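Local coordinates for protein beta-lactamase OXA-2 (Salmonella typhimurium, PDB 1K38) that hydrolyses oxacillin and related beta-lactam antibiotics as a class D serine penicillinase, opening the lactam ring to a substituted beta-amino acid, at residues A188-E193 and F226-I231; G197-W202 and I231-L236. All blocks are in the same frame, centred on the assembly; numbering follows the deposited sequence.

Contact 1: residues A188-E193 and F226-I231. With FMT (formic acid), chain C.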
ATOM      1  N   ALA A 188       1.085   8.700  -4.643  1.00 12.35           N
ATOM      2  CA  ALA A 188       0.992   9.839  -5.543  1.00 11.90           C
ATOM      3  C   ALA A 188       0.688   9.465  -6.982  1.00 13.21           C
ATOM      4  O   ALA A 188       0.672   8.291  -7.347  1.00 15.09           O
ATOM      5  CB  ALA A 188       2.289  10.629  -5.479  1.00 13.58           C
ATOM      6  N   LYS A 189       0.445  10.487  -7.796  1.00 12.97           N
ATOM      7  CA  LYS A 189       0.155  10.295  -9.212  1.00 13.73           C
ATOM      8  C   LYS A 189       0.656  11.488 -10.012  1.00 14.70           C
ATOM      9  O   LYS A 189       0.389  12.639  -9.663  1.00 14.04           O
ATOM     10  CB  LYS A 189      -1.351  10.141  -9.437  1.00 14.64           C
ATOM     11  CG  LYS A 189      -1.728   9.834 -10.886  1.00 15.83           C
ATOM     12  CD  LYS A 189      -1.414   8.385 -11.232  1.00 15.45           C
ATOM     13  CE  LYS A 189      -1.304   8.184 -12.737  1.00 18.24           C
ATOM     14  NZ  LYS A 189      -0.059   8.811 -13.270  1.00 18.31           N
ATOM     15  N   THR A 190       1.387  11.206 -11.084  1.00 14.85           N
ATOM     16  CA  THR A 190       1.892  12.259 -11.950  1.00 15.95           C
ATOM     17  C   THR A 190       0.901  12.530 -13.072  1.00 15.94           C
ATOM     18  O   THR A 190      -0.001  11.728 -13.340  1.00 16.08           O
ATOM     19  CB  THR A 190       3.213  11.858 -12.612  1.00 16.46           C
ATOM     20  OG1 THR A 190       3.034  10.606 -13.286  1.00 17.93           O
ATOM     21  CG2 THR A 190       4.316  11.733 -11.590  1.00 16.70           C
ATOM     22  N   GLY A 191       1.081  13.671 -13.722  1.00 14.92           N
ATOM     23  CA  GLY A 191       0.239  14.040 -14.841  1.00 15.48           C
ATOM     24  C   GLY A 191       1.003  14.963 -15.770  1.00 14.95           C
ATOM     25  O   GLY A 191       1.849  15.738 -15.317  1.00 15.07           O
ATOM     26  N   TRP A 192       0.732  14.856 -17.070  1.00 15.24           N
ATOM     27  CA  TRP A 192       1.359  15.716 -18.074  1.00 16.91           C
ATOM     28  C   TRP A 192       0.531  15.696 -19.347  1.00 18.42           C
ATOM     29  O   TRP A 192       0.231  14.629 -19.878  1.00 19.92           O
ATOM     30  CB  TRP A 192       2.782  15.258 -18.408  1.00 17.02           C
ATOM     31  CG  TRP A 192       3.473  16.184 -19.378  1.00 17.12           C
ATOM     32  CD1 TRP A 192       3.636  17.534 -19.243  1.00 18.62           C
ATOM     33  CD2 TRP A 192       4.105  15.827 -20.617  1.00 17.89           C
ATOM     34  NE1 TRP A 192       4.328  18.041 -20.317  1.00 17.88           N
ATOM     35  CE2 TRP A 192       4.629  17.016 -21.175  1.00 18.72           C
ATOM     36  CE3 TRP A 192       4.278  14.621 -21.309  1.00 18.84           C
ATOM     37  CZ2 TRP A 192       5.318  17.033 -22.394  1.00 19.31           C
ATOM     38  CZ3 TRP A 192       4.965  14.637 -22.523  1.00 20.70           C
ATOM     39  CH2 TRP A 192       5.476  15.837 -23.051  1.00 19.14           C
ATOM     40  N   GLU A 193       0.155  16.871 -19.836  1.00 21.08           N
ATOM     41  CA  GLU A 193      -0.622  16.927 -21.063  1.00 22.71           C
ATOM     42  C   GLU A 193       0.079  17.731 -22.151  1.00 22.47           C
ATOM     43  O   GLU A 193      -0.544  18.146 -23.124  1.00 23.06           O
ATOM     44  CB  GLU A 193      -2.027  17.479 -20.791  1.00 25.57           C
ATOM     45  CG  GLU A 193      -2.097  18.676 -19.861  1.00 27.55           C
ATOM     46  CD  GLU A 193      -1.417  19.900 -20.424  1.00 28.78           C
ATOM     47  OE1 GLU A 193      -0.175  19.894 -20.526  1.00 27.63           O
ATOM     48  OE2 GLU A 193      -2.129  20.866 -20.769  1.00 30.48           O
ATOM     49  N   PHE A 226      11.070  15.658 -14.773  1.00 16.62           N
ATOM     50  CA  PHE A 226      11.745  15.257 -13.542  1.00 17.53           C
ATOM     51  C   PHE A 226      11.577  16.301 -12.438  1.00 15.92           C
ATOM     52  O   PHE A 226      11.676  15.985 -11.253  1.00 15.91           O
ATOM     53  CB  PHE A 226      13.245  15.026 -13.783  1.00 17.43           C
ATOM     54  CG  PHE A 226      14.052  16.295 -13.866  1.00 19.84           C
ATOM     55  CD1 PHE A 226      14.067  17.060 -15.032  1.00 18.28           C
ATOM     56  CD2 PHE A 226      14.780  16.738 -12.763  1.00 18.63           C
ATOM     57  CE1 PHE A 226      14.797  18.249 -15.096  1.00 21.02           C
ATOM     58  CE2 PHE A 226      15.510  17.926 -12.820  1.00 20.90           C
ATOM     59  CZ  PHE A 226      15.515  18.679 -13.989  1.00 20.91           C
ATOM     60  N   LYS A 227      11.320  17.543 -12.834  1.00 14.95           N
ATOM     61  CA  LYS A 227      11.167  18.639 -11.885  1.00 15.09           C
ATOM     62  C   LYS A 227       9.958  18.500 -10.972  1.00 14.25           C
ATOM     63  O   LYS A 227       9.939  19.058  -9.876  1.00 16.92           O
ATOM     64  CB  LYS A 227      11.081  19.970 -12.636  1.00 15.31           C
ATOM     65  CG  LYS A 227      12.282  20.243 -13.523  1.00 17.05           C
ATOM     66  CD  LYS A 227      12.103  21.539 -14.280  1.00 16.81           C
ATOM     67  CE  LYS A 227      13.298  21.820 -15.176  1.00 17.70           C
ATOM     68  NZ  LYS A 227      13.185  23.160 -15.813  1.00 18.63           N
ATOM     69  N   ARG A 228       8.946  17.771 -11.427  1.00 15.20           N
ATOM     70  CA  ARG A 228       7.739  17.587 -10.630  1.00 15.26           C
ATOM     71  C   ARG A 228       8.085  16.951  -9.291  1.00 16.21           C
ATOM     72  O   ARG A 228       7.800  17.515  -8.232  1.00 16.50           O
ATOM     73  CB  ARG A 228       6.737  16.724 -11.396  1.00 14.40           C
ATOM     74  CG  ARG A 228       6.251  17.369 -12.692  1.00 16.79           C
ATOM     75  CD  ARG A 228       5.379  16.423 -13.493  1.00 15.65           C
ATOM     76  NE  ARG A 228       6.097  15.194 -13.834  1.00 15.69           N
ATOM     77  CZ  ARG A 228       5.577  14.191 -14.534  1.00 17.95           C
ATOM     78  NH1 ARG A 228       4.328  14.264 -14.974  1.00 17.24           N
ATOM     79  NH2 ARG A 228       6.309  13.112 -14.786  1.00 18.57           N
ATOM     80  N   GLU A 229       8.713  15.781  -9.333  1.00 15.07           N
ATOM     81  CA  GLU A 229       9.103  15.110  -8.099  1.00 16.24           C
ATOM     82  C   GLU A 229      10.263  15.804  -7.388  1.00 16.02           C
ATOM     83  O   GLU A 229      10.315  15.833  -6.156  1.00 16.79           O
ATOM     84  CB  GLU A 229       9.478  13.648  -8.371  1.00 17.97           C
ATOM     85  CG  GLU A 229       8.285  12.723  -8.545  1.00 19.83           C
ATOM     86  CD  GLU A 229       8.654  11.255  -8.386  1.00 22.82           C
ATOM     87  OE1 GLU A 229       9.472  10.935  -7.493  1.00 21.91           O
ATOM     88  OE2 GLU A 229       8.115  10.417  -9.139  1.00 24.62           O
ATOM     89  N   ALA A 230      11.189  16.375  -8.151  1.00 15.52           N
ATOM     90  CA  ALA A 230      12.337  17.036  -7.540  1.00 16.25           C
ATOM     91  C   ALA A 230      11.920  18.177  -6.614  1.00 15.54           C
ATOM     92  O   ALA A 230      12.403  18.280  -5.489  1.00 16.88           O
ATOM     93  CB  ALA A 230      13.283  17.552  -8.618  1.00 15.55           C
ATOM     94  N   ILE A 231      11.027  19.036  -7.092  1.00 16.32           N
ATOM     95  CA  ILE A 231      10.572  20.163  -6.291  1.00 15.02           C
ATOM     96  C   ILE A 231       9.768  19.707  -5.072  1.00 15.08           C
ATOM     97  O   ILE A 231      10.023  20.149  -3.954  1.00 14.83           O
ATOM     98  CB  ILE A 231       9.729  21.135  -7.148  1.00 15.09           C
ATOM     99  CG1 ILE A 231      10.608  21.707  -8.266  1.00 17.59           C
ATOM    100  CG2 ILE A 231       9.168  22.260  -6.281  1.00 15.45           C
ATOM    101  CD1 ILE A 231       9.847  22.460  -9.340  1.00 16.59           C
TER
HETATM  102  C   FMT C 401       2.418  11.759 -16.747  1.00 42.77           C
HETATM  103  O1  FMT C 401       3.827  12.291 -16.619  1.00 44.19           O
HETATM  104  O2  FMT C 401       2.197  10.518 -15.858  1.00 43.73           O

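Contact 2: residues G197-W202 and I231-L236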
ATOM      1  N   GLY A 197       2.511  20.136 -16.058  1.00 15.91           N
ATOM      2  CA  GLY A 197       2.828  18.893 -15.376  1.00 16.89           C
ATOM      3  C   GLY A 197       2.378  18.908 -13.925  1.00 15.82           C
ATOM      4  O   GLY A 197       2.442  19.946 -13.268  1.00 16.38           O
ATOM      5  N   TRP A 198       1.926  17.759 -13.429  1.00 13.82           N
ATOM      6  CA  TRP A 198       1.447  17.628 -12.048  1.00 13.42           C
ATOM      7  C   TRP A 198       2.112  16.510 -11.258  1.00 14.06           C
ATOM      8  O   TRP A 198       2.654  15.563 -11.814  1.00 14.15           O
ATOM      9  CB  TRP A 198      -0.029  17.209 -11.987  1.00 13.62           C
ATOM     10  CG  TRP A 198      -1.096  18.107 -12.475  1.00 13.32           C
ATOM     11  CD1 TRP A 198      -1.628  18.139 -13.732  1.00 14.14           C
ATOM     12  CD2 TRP A 198      -1.900  18.979 -11.674  1.00 12.30           C
ATOM     13  NE1 TRP A 198      -2.728  18.970 -13.761  1.00 15.28           N
ATOM     14  CE2 TRP A 198      -2.915  19.498 -12.510  1.00 13.46           C
ATOM     15  CE3 TRP A 198      -1.865  19.368 -10.326  1.00 12.80           C
ATOM     16  CZ2 TRP A 198      -3.891  20.387 -12.043  1.00 14.76           C
ATOM     17  CZ3 TRP A 198      -2.837  20.252  -9.861  1.00 14.23           C
ATOM     18  CH2 TRP A 198      -3.837  20.751 -10.721  1.00 14.78           C
ATOM     19  N   TRP A 199       2.033  16.641  -9.939  1.00 13.78           N
ATOM     20  CA  TRP A 199       2.410  15.568  -9.029  1.00 12.92           C
ATOM     21  C   TRP A 199       1.553  15.876  -7.818  1.00 13.27           C
ATOM     22  O   TRP A 199       1.670  16.943  -7.210  1.00 12.93           O
ATOM     23  CB  TRP A 199       3.892  15.495  -8.643  1.00 13.57           C
ATOM     24  CG  TRP A 199       4.212  14.084  -8.126  1.00 13.13           C
ATOM     25  CD1 TRP A 199       3.684  12.903  -8.595  1.00 12.93           C
ATOM     26  CD2 TRP A 199       5.145  13.716  -7.102  1.00 12.37           C
ATOM     27  NE1 TRP A 199       4.235  11.832  -7.931  1.00 13.17           N
ATOM     28  CE2 TRP A 199       5.136  12.300  -7.010  1.00 12.42           C
ATOM     29  CE3 TRP A 199       5.991  14.440  -6.256  1.00 13.36           C
ATOM     30  CZ2 TRP A 199       5.942  11.602  -6.105  1.00 13.79           C
ATOM     31  CZ3 TRP A 199       6.792  13.746  -5.355  1.00 14.35           C
ATOM     32  CH2 TRP A 199       6.763  12.341  -5.287  1.00 14.62           C
ATOM     33  N   VAL A 200       0.631  14.968  -7.521  1.00 13.24           N
ATOM     34  CA  VAL A 200      -0.260  15.143  -6.381  1.00 12.60           C
ATOM     35  C   VAL A 200      -0.294  13.852  -5.586  1.00 12.56           C
ATOM     36  O   VAL A 200      -0.068  12.770  -6.133  1.00 12.80           O
ATOM     37  CB  VAL A 200      -1.695  15.514  -6.829  1.00 13.17           C
ATOM     38  CG1 VAL A 200      -1.645  16.707  -7.780  1.00 13.57           C
ATOM     39  CG2 VAL A 200      -2.379  14.324  -7.493  1.00 14.48           C
ATOM     40  N   GLY A 201      -0.576  13.965  -4.291  1.00 10.83           N
ATOM     41  CA  GLY A 201      -0.621  12.780  -3.454  1.00 10.50           C
ATOM     42  C   GLY A 201      -0.383  13.143  -2.008  1.00 10.21           C
ATOM     43  O   GLY A 201      -0.708  14.247  -1.586  1.00 12.36           O
ATOM     44  N   TRP A 202       0.177  12.216  -1.245  1.00 10.74           N
ATOM     45  CA  TRP A 202       0.465  12.478   0.157  1.00 12.07           C
ATOM     46  C   TRP A 202       1.438  11.456   0.710  1.00 13.56           C
ATOM     47  O   TRP A 202       1.675  10.407   0.106  1.00 13.37           O
ATOM     48  CB  TRP A 202      -0.829  12.473   0.998  1.00 13.20           C
ATOM     49  CG  TRP A 202      -1.512  11.124   1.175  1.00 12.30           C
ATOM     50  CD1 TRP A 202      -1.195  10.150   2.089  1.00 14.36           C
ATOM     51  CD2 TRP A 202      -2.662  10.641   0.464  1.00 13.77           C
ATOM     52  NE1 TRP A 202      -2.082   9.099   1.992  1.00 14.49           N
ATOM     53  CE2 TRP A 202      -2.991   9.374   1.004  1.00 13.71           C
ATOM     54  CE3 TRP A 202      -3.450  11.158  -0.574  1.00 12.91           C
ATOM     55  CZ2 TRP A 202      -4.076   8.616   0.539  1.00 12.38           C
ATOM     56  CZ3 TRP A 202      -4.534  10.399  -1.037  1.00 14.12           C
ATOM     57  CH2 TRP A 202      -4.830   9.146  -0.478  1.00 13.28           C
ATOM     58  N   ILE A 231      11.027  19.036  -7.092  1.00 16.32           N
ATOM     59  CA  ILE A 231      10.572  20.163  -6.291  1.00 15.02           C
ATOM     60  C   ILE A 231       9.768  19.707  -5.072  1.00 15.08           C
ATOM     61  O   ILE A 231      10.023  20.149  -3.954  1.00 14.83           O
ATOM     62  CB  ILE A 231       9.729  21.135  -7.148  1.00 15.09           C
ATOM     63  CG1 ILE A 231      10.608  21.707  -8.266  1.00 17.59           C
ATOM     64  CG2 ILE A 231       9.168  22.260  -6.281  1.00 15.45           C
ATOM     65  CD1 ILE A 231       9.847  22.460  -9.340  1.00 16.59           C
ATOM     66  N   VAL A 232       8.801  18.817  -5.280  1.00 14.54           N
ATOM     67  CA  VAL A 232       7.995  18.338  -4.166  1.00 14.38           C
ATOM     68  C   VAL A 232       8.835  17.633  -3.108  1.00 14.84           C
ATOM     69  O   VAL A 232       8.681  17.889  -1.912  1.00 14.34           O
ATOM     70  CB  VAL A 232       6.893  17.368  -4.638  1.00 13.57           C
ATOM     71  CG1 VAL A 232       6.143  16.811  -3.429  1.00 15.47           C
ATOM     72  CG2 VAL A 232       5.928  18.091  -5.562  1.00 14.66           C
ATOM     73  N   ARG A 233       9.720  16.742  -3.538  1.00 14.45           N
ATOM     74  CA  ARG A 233      10.552  16.023  -2.585  1.00 14.86           C
ATOM     75  C   ARG A 233      11.447  16.962  -1.784  1.00 15.82           C
ATOM     76  O   ARG A 233      11.633  16.761  -0.586  1.00 15.87           O
ATOM     77  CB  ARG A 233      11.393  14.961  -3.300  1.00 16.07           C
ATOM     78  CG  ARG A 233      10.578  13.770  -3.794  1.00 17.20           C
ATOM     79  CD  ARG A 233      11.455  12.778  -4.543  1.00 19.12           C
ATOM     80  NE  ARG A 233      10.699  11.629  -5.041  1.00 20.90           N
ATOM     81  CZ  ARG A 233      10.443  10.536  -4.331  1.00 22.07           C
ATOM     82  NH1 ARG A 233      10.884  10.431  -3.084  1.00 22.39           N
ATOM     83  NH2 ARG A 233       9.737   9.547  -4.868  1.00 21.84           N
ATOM     84  N   ALA A 234      11.989  17.987  -2.437  1.00 15.98           N
ATOM     85  CA  ALA A 234      12.852  18.946  -1.749  1.00 16.72           C
ATOM     86  C   ALA A 234      12.048  19.660  -0.665  1.00 16.93           C
ATOM     87  O   ALA A 234      12.509  19.823   0.465  1.00 16.29           O
ATOM     88  CB  ALA A 234      13.416  19.959  -2.735  1.00 16.66           C
ATOM     89  N   ILE A 235      10.837  20.081  -1.018  1.00 16.13           N
ATOM     90  CA  ILE A 235       9.974  20.767  -0.065  1.00 17.40           C
ATOM     91  C   ILE A 235       9.545  19.833   1.068  1.00 16.70           C
ATOM     92  O   ILE A 235       9.611  20.204   2.242  1.00 17.28           O
ATOM     93  CB  ILE A 235       8.736  21.360  -0.784  1.00 16.36           C
ATOM     94  CG1 ILE A 235       9.195  22.489  -1.715  1.00 18.28           C
ATOM     95  CG2 ILE A 235       7.715  21.871   0.233  1.00 17.83           C
ATOM     96  CD1 ILE A 235       8.091  23.119  -2.544  1.00 18.37           C
ATOM     97  N   LEU A 236       9.123  18.616   0.729  1.00 16.79           N
ATOM     98  CA  LEU A 236       8.709  17.669   1.756  1.00 16.95           C
ATOM     99  C   LEU A 236       9.860  17.383   2.721  1.00 15.75           C
ATOM    100  O   LEU A 236       9.661  17.306   3.932  1.00 16.85           O
ATOM    101  CB  LEU A 236       8.216  16.367   1.120  1.00 17.61           C
ATOM    102  CG  LEU A 236       6.883  16.454   0.370  1.00 16.42           C
ATOM    103  CD1 LEU A 236       6.503  15.076  -0.155  1.00 18.47           C
ATOM    104  CD2 LEU A 236       5.801  16.987   1.306  1.00 18.97           C
TER

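Contact 1: residues A188-E193 and F226-I231
Lys189, Thr190 and Gly191 form the Lys-Thr-Gly motif on the active-site strand of the serine beta-lactamases, assigned by similarity to substrate binding, and Arg228 reaches this motif from the C-terminal helix. The Arg228 side chain bends at chi3 (-59°) and brings the guanidinium up to the strand. Arg228 NH1 donates to Gly191 O at 2.9 Å, a bent bond with an N-H...O angle of 135°. Gly191 O lies in the guanidinium plane, yet NH1 stands well above the carbonyl plane and so does not use a carbonyl lone pair. Thr190 crosses Arg228 at about a right angle and lays CG2 over the centre of one guanidinium face, 3.9 Å above the plane, while its CB comes to 3.6 Å from Arg228 NH1. A formic acid molecule, probably from the crystallisation liquor, sits between Thr190 OG1 and the Arg228 guanidinium. Arg228 NH1 gives O1 of the formic acid a short bond of 2.6 Å, and NH2 of the same residue a weak one of 3.2 Å. O2 of the acid accepts from Thr190 OG1 at 2.7 Å; a chi1 of 54° sets that hydroxyl between the backbone N and the carbonyl carbon, turned to the acid. Arg228 NH1 is thus shared by a backbone carbonyl and the bound acid, presumably as formate, in a pocket consistent with one that receives a substrate carboxylate. Ser99 OG binds both the acid and Lys189 NZ, which also donates to Thr190 O, and the predicted nucleophile Ser51 lies beside Gly191. Nearer the helix, Arg228 NE is held by Leu225 O. The axes of 188-192 and 226-231 run roughly antiparallel and come within 9.8 Å, with Trp199 of strand 196-205 and Ile216 of strand 208-217 packed against Arg228.

Contact 2: residues G197-W202 and I231-L236
Trp199 points its six-membered ring from strand 196-205 at helix 226-238, where Val232 and Arg233 receive it. With CG anti to the backbone N (chi1 -160°), the indole extends off the sheet and presents its CE3-CZ3-CH2 border to the helix. Val232 meets this border in the ring plane: its CB lies 3.5 Å from Trp199 CE3. The two methyls share the rim, Val232 CG1 standing 3.7 Å from Trp199 CZ3 and Val232 CG2 an equal 3.7 Å from Trp199 CE3. CB and CG2 stay close to the ring plane while CG1 stands clear of it on that same side, all three meeting the indole edge instead of covering a face. Helix packed on sheet is the arrangement here, as in the penicillin-recognising fold of serine beta-lactamases, in which the C-terminal helix lies across the central antiparallel strands. Val232 also touches Phe212 and Leu214 of strand 208-217, and the Trp199 ring meets that of Phe212. Next along the helix, Arg233 runs out extended from CG to NE, and chi4 (-86°) then turns the guanidinium across that chain. Trp199 CH2 comes over one face of the group, 4.0 Å from Arg233 NE and 4.1 Å from Arg233 NH2; the ring and guanidinium planes are 30° apart. The aliphatic part follows the same border, with Arg233 CG 4.1 Å from Trp199 CZ3. Two carboxylates fix the rotation of this group, Glu229 by a salt bridge to NE and Glu179 by one to NH2. Arg182 of the second subunit packs on Arg233.

How the contacts relate
From the N terminus the chain meets strand segment 188-193 first, turns directly into the antiparallel strand carrying 197-202, continues through strand 208-217 and enters helix 226-238 near the C terminus. Contact 1 closes a loop from 188-193 to 226-231, and contact 2 closes one from 197-202 to 231-236. The segments alternate, so the two loops cross, and Ile231 belongs to both. The strand segments are hydrogen-bonded neighbours: Gly191 O lies 2.8 Å from Trp198 N, and Thr190 CG2 packs 3.3 Å from Trp199 CD1. Successive turns of one helix are thereby tied to adjacent strands, contact 1 at the substrate pocket and contact 2 in the buried helix-sheet interface.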